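Local coordinates for putative uncharacterized protein PH0242 (PDB 3VU1) that belongs to the archaeal AglB family of oligosaccharyltransferases, modelled here as its C-terminal globular domain with a bound calcium ion, at residues L17-S22 against V245-F250. Numbering follows the deposited sequence.
Sequences LKWLRS and VIVYEF
Val247 of strand 245-250 meets Trp19 and Leu20 of helix 13-23, and the two backbones stay well apart: the closest pair of CA atoms, Leu20 CA and Val247 CA, is separated by 8.7 Å. This is helix-on-sheet packing. The strand is an inner member of a mixed four-stranded sheet, flanked by strands 86-90 and 236-242, and the helix lies over one face of it. Backbone hydrogen bonds join it to both neighbours, Val247 to Val239 and Tyr240, Ile246 to Ile89.

The interface is purely apolar and small, 95 Å² summed over both sides, and Val247 supplies more than half of it. Its CB points at the helix, and CG1, set anti to the backbone N (chi1 180°), does the touching for both partners. The six-membered part of the Trp19 indole approaches it obliquely, CZ3 lying 4.2 Å from Val247 CG1, while the same indole stacks on Tyr240 and touches Val239 of strand 236-242. Leu20 comes in beside the indole, and also rests on Ile88 of strand 86-90; thus the two helix residues span three strands. Leu20 holds CG anti to its carbonyl carbon (chi1 -77°), which carries the branch end strandward, and its CD2 stops 4.1 Å from Val247 CG1.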
# COMPACT_ATOMS: atom_id res chain seq x y z
N LEU A 17 -11.71 -11.31 -8.18
CA LEU A 17 -11.16 -11.29 -9.53
C LEU A 17 -12.22 -10.92 -10.54
O LEU A 17 -11.91 -10.21 -11.50
CB LEU A 17 -10.53 -12.62 -9.92
CG LEU A 17 -9.26 -13.01 -9.17
CD1 LEU A 17 -8.51 -14.00 -10.03
CD2 LEU A 17 -8.40 -11.79 -8.84
N LYS A 18 -13.44 -11.42 -10.33
CA LYS A 18 -14.56 -11.10 -11.20
C LYS A 18 -14.76 -9.59 -11.20
O LYS A 18 -14.89 -8.97 -12.25
CB LYS A 18 -15.83 -11.84 -10.76
CG LYS A 18 -17.08 -11.53 -11.57
CD LYS A 18 -18.29 -11.81 -10.68
CE LYS A 18 -19.57 -11.08 -11.09
NZ LYS A 18 -20.09 -11.54 -12.41
N TRP A 19 -14.75 -9.01 -10.00
CA TRP A 19 -14.87 -7.58 -9.82
C TRP A 19 -13.79 -6.86 -10.56
O TRP A 19 -14.09 -5.95 -11.33
CB TRP A 19 -14.85 -7.20 -8.33
CG TRP A 19 -15.20 -5.75 -8.16
CD1 TRP A 19 -16.46 -5.19 -8.12
CD2 TRP A 19 -14.27 -4.61 -8.11
NE1 TRP A 19 -16.40 -3.83 -8.02
CE2 TRP A 19 -15.12 -3.41 -8.02
CE3 TRP A 19 -12.90 -4.46 -8.14
CZ2 TRP A 19 -14.58 -2.12 -7.94
CZ3 TRP A 19 -12.36 -3.16 -8.06
CH2 TRP A 19 -13.19 -2.01 -7.96
N LEU A 20 -12.52 -7.26 -10.34
CA LEU A 20 -11.41 -6.61 -11.03
C LEU A 20 -11.57 -6.65 -12.54
O LEU A 20 -11.42 -5.61 -13.18
CB LEU A 20 -10.06 -7.20 -10.62
CG LEU A 20 -9.50 -6.75 -9.27
CD1 LEU A 20 -8.33 -7.63 -8.89
CD2 LEU A 20 -9.07 -5.31 -9.24
N ARG A 21 -11.88 -7.82 -13.10
CA ARG A 21 -12.14 -7.98 -14.55
C ARG A 21 -13.25 -7.07 -15.10
O ARG A 21 -13.18 -6.68 -16.25
CB ARG A 21 -12.53 -9.42 -14.91
CG ARG A 21 -11.42 -10.44 -14.97
CD ARG A 21 -11.94 -11.79 -15.46
NE ARG A 21 -11.15 -12.89 -14.90
CZ ARG A 21 -11.54 -13.69 -13.90
NH1 ARG A 21 -12.75 -13.54 -13.35
NH2 ARG A 21 -10.72 -14.65 -13.46
N SER A 22 -14.27 -6.78 -14.30
CA SER A 22 -15.44 -6.01 -14.76
C SER A 22 -15.33 -4.51 -14.55
O SER A 22 -16.07 -3.77 -15.18
CB SER A 22 -16.72 -6.47 -14.05
OG SER A 22 -17.09 -7.77 -14.46
N VAL A 245 -11.62 -11.08 1.48
CA VAL A 245 -10.81 -10.33 0.57
C VAL A 245 -11.29 -8.87 0.50
O VAL A 245 -12.47 -8.60 0.26
CB VAL A 245 -10.85 -10.92 -0.87
CG1 VAL A 245 -10.15 -10.00 -1.85
CG2 VAL A 245 -10.22 -12.30 -0.94
N ILE A 246 -10.36 -7.94 0.72
CA ILE A 246 -10.60 -6.53 0.49
C ILE A 246 -9.68 -6.06 -0.64
O ILE A 246 -8.45 -6.25 -0.58
CB ILE A 246 -10.35 -5.69 1.77
CG1 ILE A 246 -11.03 -6.37 3.00
CG2 ILE A 246 -10.81 -4.26 1.53
CD1 ILE A 246 -10.76 -5.78 4.38
N VAL A 247 -10.26 -5.45 -1.68
CA VAL A 247 -9.48 -4.81 -2.75
C VAL A 247 -9.32 -3.33 -2.46
O VAL A 247 -10.30 -2.59 -2.42
CB VAL A 247 -10.21 -4.96 -4.10
CG1 VAL A 247 -9.45 -4.29 -5.25
CG2 VAL A 247 -10.46 -6.42 -4.39
N TYR A 248 -8.08 -2.88 -2.28
CA TYR A 248 -7.78 -1.46 -2.05
C TYR A 248 -7.21 -0.83 -3.30
O TYR A 248 -6.33 -1.39 -3.92
CB TYR A 248 -6.76 -1.34 -0.97
CG TYR A 248 -7.31 -1.61 0.42
CD1 TYR A 248 -7.12 -2.84 1.02
CD2 TYR A 248 -8.02 -0.61 1.13
CE1 TYR A 248 -7.59 -3.09 2.30
CE2 TYR A 248 -8.53 -0.85 2.40
CZ TYR A 248 -8.29 -2.08 2.99
OH TYR A 248 -8.75 -2.34 4.25
N GLU A 249 -7.74 0.33 -3.69
CA GLU A 249 -7.12 1.12 -4.76
C GLU A 249 -5.97 1.90 -4.13
O GLU A 249 -6.09 2.40 -2.99
CB GLU A 249 -8.12 2.08 -5.36
CG GLU A 249 -7.53 3.17 -6.23
CD GLU A 249 -8.59 4.18 -6.70
OE1 GLU A 249 -9.71 3.77 -7.04
OE2 GLU A 249 -8.30 5.40 -6.76
N PHE A 250 -4.85 1.94 -4.84
CA PHE A 250 -3.69 2.66 -4.35
C PHE A 250 -3.68 4.03 -4.96
O PHE A 250 -3.79 4.17 -6.18
CB PHE A 250 -2.41 1.92 -4.69
CG PHE A 250 -1.15 2.63 -4.28
CD1 PHE A 250 -0.85 2.84 -2.93
CD2 PHE A 250 -0.22 3.05 -5.25
CE1 PHE A 250 0.33 3.46 -2.55
CE2 PHE A 250 0.95 3.69 -4.88
CZ PHE A 250 1.23 3.88 -3.54